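PDB 4WUJ: glycoside hydrolase family 15, cellulose signaling associated protein envoy from Hypocrea jecorina, which serves as a fungal LOV-domain blue-light photoreceptor, binding flavin mononucleotide and probably integrating light with oxidative-stress signalling. Local coordinates for residues D13-G16 with I17-R20; D92-Q95 with E96-A100. All blocks are in the same frame, centred on the assembly; numbering follows the deposited sequence.

Contact 1 closes before contact 2 opens along the chain, and each is local to one helix: contact 1 is the N-cap Asp13 and the first turns of helix 14-22, and contact 2 lies on helix 92-103. Their centres lie 25 Å apart and their nearest atoms about 16 Å, on opposite sides of the chain's centre, so they do not touch. Both helices are tied to the five-stranded antiparallel PAS sheet, helix 14-22 through strand 39-44 and helix 92-103 through the edge strand 107-114. The roles differ accordingly: contact 1 lies against the second subunit, whereas contact 2 reaches no other chain and supplies Val94, Met97 and Arg98 to the flavin mononucleotide pocket.

Contact 1 (D13-G16 with I17-R20); sequences DVMG and ILLR
Leu18 packs its isobutyl group against Val14 and Met15. With CG beside the backbone N and anti to the carbonyl carbon (chi1 -69°), Leu18 CG comes within 3.4 Å of Val14 O. One branch, Leu18 CD1, is shared by two neighbours: Val14 CG1 and Met15 SD each lie 4.3 Å from it, a loose apolar contact. Beyond the helix this hydrophobic side continues, Val14 and Leu18 resting on Leu40 of strand 39-44, while Met15 packs on Leu18 of the second subunit.

Ile17 meets the preceding turn through CB and CG1. Its CB is 3.1 Å from Val14 O and its CG1 runs past Asp13 O, and the side chain also touches Leu42 and Leu130. Arg20 lays its aliphatic part beside the preceding turn, CB lying 3.6 Å from Gly16 O; its guanidinium forms a cation-pi contact with Trp131.

The backbone shows four i to i+4 bonds. Ile17 N donates to Asp13 O at 2.9 Å, Leu18 N to Val14 O and Leu19 N to Met15 O, whereas the bond from Arg20 N to Gly16 O is longer, 3.2 Å. Asp13 is the N-cap: its OD1 takes the N-H of Gly16 at 2.9 Å, from above the carboxylate plane. Gly16 has no side chain to return a bond to Asp13 N, so a full capping box is not formed.

Asp13 OD1 also accepts from Leu34 N of the second subunit, so two N-H groups, one from each chain, grip a single oxygen. The carboxylate at the helix start would probably be stabilised in its ionised form by the N-H groups of the first helical turn, and the same cap joins helix initiation to the subunit interface.

Contact 2 (D92-Q95 with E96-A100); sequences DAVQ and EMRRA. With FMN (flavin mononucleotide), chain I; SO4 (sulfate ion), chain J.
Asp92 O receives the N-H of Glu96 at 3.0 Å, and Glu96 CB packs beside the same carbonyl. At Ala93, the carbonyl oxygen accepts from Met97 N at 2.8 Å, while the Ala93 methyl packs on Ile111 of strand 107-114. Val94 O accepts from Arg98 N; with Val94 CG1 anti to the backbone N (chi1 175°), this methyl lies 3.8 Å from Arg98 NH1 and also touches the flavin phosphate oxygen O3P. This is the connecting helix of the LOV-type PAS fold, lying over the sheet and along the cofactor: Met97 CE comes within 3.5 Å of FMN N1, and Arg98 NH1 donates to FMN O3P at 2.8 Å, the oxygen lying at the guanidinium edge. A leucine in place of Arg98 would probably leave that phosphate oxygen without this charged donor, and the sulfate beside it without one of its partners. Gln95 sets its CA over one face of the Arg98 guanidinium, and its amide is turned only 21° from that plane. Gln95 O accepts from Arg99 N at 2.7 Å. Arg98 NH2 donates to O1 of a sulfate, probably from the crystallisation liquor, whose O3 Arg99 NE meets weakly and which Arg102 also binds.

Contact 1 (D13-G16 with I17-R20)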
loop_
_atom_site.group_PDB
_atom_site.type_symbol
_atom_site.label_atom_id
_atom_site.label_comp_id
_atom_site.label_asym_id
_atom_site.label_seq_id
_atom_site.Cartn_x
_atom_site.Cartn_y
_atom_site.Cartn_z
ATOM N N ASP C 13 -4.339 8.596 -5.309
ATOM C CA ASP C 13 -2.996 8.620 -4.747
ATOM C C ASP C 13 -3.018 8.161 -3.298
ATOM O O ASP C 13 -2.811 8.947 -2.378
ATOM C CB ASP C 13 -2.382 10.017 -4.857
ATOM C CG ASP C 13 -0.905 10.042 -4.442
ATOM O OD1 ASP C 13 -0.340 8.955 -4.225
ATOM O OD2 ASP C 13 -0.312 11.141 -4.340
ATOM N N VAL C 14 -3.262 6.876 -3.100
ATOM C CA VAL C 14 -3.397 6.346 -1.753
ATOM C C VAL C 14 -2.148 6.637 -0.945
ATOM O O VAL C 14 -2.205 6.996 0.244
ATOM C CB VAL C 14 -3.693 4.833 -1.752
ATOM C CG1 VAL C 14 -3.856 4.301 -0.356
ATOM C CG2 VAL C 14 -4.968 4.549 -2.568
ATOM N N MET C 15 -0.999 6.518 -1.577
ATOM C CA MET C 15 0.197 6.578 -0.787
ATOM C C MET C 15 0.494 8.051 -0.464
ATOM O O MET C 15 0.986 8.350 0.635
ATOM C CB MET C 15 1.329 5.780 -1.456
ATOM C CG MET C 15 0.853 4.351 -1.980
ATOM S SD MET C 15 1.040 2.890 -0.888
ATOM C CE MET C 15 2.241 1.905 -1.778
ATOM N N GLY C 16 0.122 8.977 -1.352
ATOM C CA GLY C 16 0.185 10.396 -1.009
ATOM C C GLY C 16 -0.778 10.781 0.152
ATOM O O GLY C 16 -0.505 11.670 0.977
ATOM N N ILE C 17 -1.930 10.117 0.179
ATOM C CA ILE C 17 -2.859 10.177 1.308
ATOM C C ILE C 17 -2.199 9.676 2.602
ATOM O O ILE C 17 -2.221 10.363 3.621
ATOM C CB ILE C 17 -4.112 9.357 0.977
ATOM C CG1 ILE C 17 -5.025 10.194 0.083
ATOM C CG2 ILE C 17 -4.814 8.872 2.216
ATOM C CD1 ILE C 17 -6.215 9.466 -0.409
ATOM N N LEU C 18 -1.608 8.489 2.557
ATOM C CA LEU C 18 -0.909 7.930 3.723
ATOM C C LEU C 18 0.246 8.803 4.195
ATOM O O LEU C 18 0.459 9.016 5.367
ATOM C CB LEU C 18 -0.363 6.541 3.396
ATOM C CG LEU C 18 -1.468 5.517 3.212
ATOM C CD1 LEU C 18 -0.904 4.224 2.753
ATOM C CD2 LEU C 18 -2.273 5.320 4.509
ATOM N N LEU C 19 1.013 9.316 3.273
ATOM C CA LEU C 19 2.110 10.137 3.675
ATOM C C LEU C 19 1.631 11.384 4.425
ATOM O O LEU C 19 2.217 11.757 5.437
ATOM C CB LEU C 19 2.922 10.515 2.458
ATOM C CG LEU C 19 4.310 11.050 2.751
ATOM C CD1 LEU C 19 5.070 10.131 3.723
ATOM C CD2 LEU C 19 5.048 11.215 1.413
ATOM N N ARG C 20 0.588 12.048 3.932
ATOM C CA ARG C 20 0.077 13.240 4.617
ATOM C C ARG C 20 -0.342 12.874 6.047
ATOM O O ARG C 20 -0.062 13.602 7.029
ATOM C CB ARG C 20 -1.107 13.823 3.859
ATOM C CG ARG C 20 -0.808 15.113 3.133
ATOM C CD ARG C 20 -1.728 15.299 1.928
ATOM N NE ARG C 20 -3.143 15.084 2.244
ATOM C CZ ARG C 20 -4.042 14.643 1.367
ATOM N NH1 ARG C 20 -3.677 14.365 0.111
ATOM N NH2 ARG C 20 -5.305 14.483 1.741
#

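Contact 2 (D92-Q95 with E96-A100)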
loop_
_atom_site.group_PDB
_atom_site.type_symbol
_atom_site.label_atom_id
_atom_site.label_comp_id
_atom_site.label_asym_id
_atom_site.label_seq_id
_atom_site.Cartn_x
_atom_site.Cartn_y
_atom_site.Cartn_z
ATOM N N ASP C 92 -19.086 -1.250 22.399
ATOM C CA ASP C 92 -18.816 0.168 22.537
ATOM C C ASP C 92 -17.977 0.655 21.336
ATOM O O ASP C 92 -17.878 1.852 21.064
ATOM C CB ASP C 92 -18.085 0.440 23.853
ATOM C CG ASP C 92 -19.008 0.285 25.104
ATOM O OD1 ASP C 92 -20.248 0.525 25.024
ATOM O OD2 ASP C 92 -18.475 -0.082 26.175
ATOM N N ALA C 93 -17.355 -0.291 20.642
ATOM C CA ALA C 93 -16.470 0.026 19.527
ATOM C C ALA C 93 -17.259 0.765 18.445
ATOM O O ALA C 93 -16.874 1.851 18.044
ATOM C CB ALA C 93 -15.875 -1.231 18.985
ATOM N N VAL C 94 -18.397 0.196 18.064
ATOM C CA VAL C 94 -19.294 0.802 17.091
ATOM C C VAL C 94 -19.611 2.280 17.370
ATOM O O VAL C 94 -19.428 3.111 16.456
ATOM C CB VAL C 94 -20.594 -0.028 16.941
ATOM C CG1 VAL C 94 -21.582 0.658 16.012
ATOM C CG2 VAL C 94 -20.255 -1.398 16.416
ATOM N N GLN C 95 -20.047 2.622 18.594
ATOM C CA GLN C 95 -20.358 4.029 18.930
ATOM C C GLN C 95 -19.130 4.918 18.892
ATOM O O GLN C 95 -19.188 6.083 18.452
ATOM C CB GLN C 95 -20.889 4.249 20.367
ATOM C CG GLN C 95 -21.824 3.263 20.965
ATOM C CD GLN C 95 -22.213 3.689 22.405
ATOM O OE1 GLN C 95 -22.639 4.837 22.639
ATOM N NE2 GLN C 95 -22.027 2.776 23.369
ATOM N N GLU C 96 -18.043 4.406 19.466
ATOM C CA GLU C 96 -16.777 5.144 19.458
ATOM C C GLU C 96 -16.422 5.470 17.988
ATOM O O GLU C 96 -16.126 6.615 17.663
ATOM C CB GLU C 96 -15.673 4.334 20.145
ATOM C CG GLU C 96 -14.670 5.188 20.934
ATOM C CD GLU C 96 -13.401 4.418 21.371
ATOM O OE1 GLU C 96 -13.452 3.177 21.585
ATOM O OE2 GLU C 96 -12.341 5.072 21.477
ATOM N N MET C 97 -16.498 4.480 17.099
ATOM C CA MET C 97 -16.193 4.753 15.691
ATOM C C MET C 97 -17.186 5.807 15.151
ATOM O O MET C 97 -16.788 6.807 14.561
ATOM C CB MET C 97 -16.264 3.473 14.871
ATOM C CG MET C 97 -15.014 2.593 15.006
ATOM S SD MET C 97 -14.983 1.142 13.936
ATOM C CE MET C 97 -16.432 0.244 14.429
ATOM N N ARG C 98 -18.472 5.610 15.464
ATOM C CA ARG C 98 -19.531 6.474 14.975
ATOM C C ARG C 98 -19.301 7.916 15.364
ATOM O O ARG C 98 -19.446 8.842 14.534
ATOM C CB ARG C 98 -20.883 5.998 15.496
ATOM C CG ARG C 98 -22.023 6.802 14.949
ATOM C CD ARG C 98 -23.378 6.176 15.190
ATOM N NE ARG C 98 -23.644 6.066 16.612
ATOM C CZ ARG C 98 -23.778 4.923 17.272
ATOM N NH1 ARG C 98 -23.723 3.755 16.644
ATOM N NH2 ARG C 98 -24.000 4.955 18.574
ATOM N N ARG C 99 -18.895 8.089 16.619
ATOM C CA ARG C 99 -18.792 9.404 17.225
ATOM C C ARG C 99 -17.514 10.040 16.754
ATOM O O ARG C 99 -17.448 11.236 16.461
ATOM C CB ARG C 99 -18.818 9.295 18.754
ATOM C CG ARG C 99 -20.213 9.543 19.384
ATOM C CD ARG C 99 -20.640 8.421 20.355
ATOM N NE ARG C 99 -21.852 8.746 21.098
ATOM C CZ ARG C 99 -22.243 8.135 22.220
ATOM N NH1 ARG C 99 -21.515 7.154 22.763
ATOM N NH2 ARG C 99 -23.376 8.519 22.812
ATOM N N ALA C 100 -16.494 9.226 16.607
ATOM C CA ALA C 100 -15.219 9.748 16.135
ATOM C C ALA C 100 -15.351 10.236 14.696
ATOM O O ALA C 100 -14.953 11.367 14.353
ATOM C CB ALA C 100 -14.191 8.691 16.250
HETATM N N1 FMN I . -16.335 -0.948 11.105
HETATM C C2 FMN I . -15.908 -2.241 11.324
HETATM O O2 FMN I . -16.550 -2.992 12.056
HETATM N N3 FMN I . -14.753 -2.708 10.702
HETATM C C4 FMN I . -14.007 -1.901 9.878
HETATM O O4 FMN I . -13.005 -2.361 9.337
HETATM C C4A FMN I . -14.429 -0.584 9.646
HETATM N N5 FMN I . -13.710 0.252 8.802
HETATM C C5A FMN I . -14.120 1.538 8.596
HETATM C C6 FMN I . -13.361 2.340 7.764
HETATM C C7 FMN I . -13.756 3.640 7.500
HETATM C C7M FMN I . -12.894 4.471 6.603
HETATM C C8 FMN I . -14.934 4.144 8.099
HETATM C C8M FMN I . -15.370 5.562 7.822
HETATM C C9 FMN I . -15.685 3.328 8.956
HETATM C C9A FMN I . -15.286 2.020 9.206
HETATM N N10 FMN I . -16.023 1.177 10.044
HETATM C C10 FMN I . -15.596 -0.119 10.263
HETATM C "C1'" FMN I . -17.261 1.604 10.804
HETATM C "C2'" FMN I . -18.600 1.577 10.105
HETATM O "O2'" FMN I . -18.406 1.858 8.738
HETATM C "C3'" FMN I . -19.546 2.575 10.834
HETATM O "O3'" FMN I . -18.985 3.883 10.849
HETATM C "C4'" FMN I . -19.803 2.119 12.290
HETATM O "O4'" FMN I . -20.512 0.899 12.252
HETATM C "C5'" FMN I . -20.541 3.167 13.142
HETATM O "O5'" FMN I . -21.686 3.641 12.455
HETATM P P FMN I . -23.091 2.899 12.585
HETATM O O1P FMN I . -24.017 3.629 11.626
HETATM O O2P FMN I . -23.089 1.453 12.223
HETATM O O3P FMN I . -23.587 3.040 13.986
HETATM S S SO4 J . -25.187 8.284 19.284
HETATM O O1 SO4 J . -25.148 7.207 20.269
HETATM O O2 SO4 J . -25.706 7.774 18.017
HETATM O O3 SO4 J . -23.906 8.974 19.178
HETATM O O4 SO4 J . -26.138 9.286 19.706
#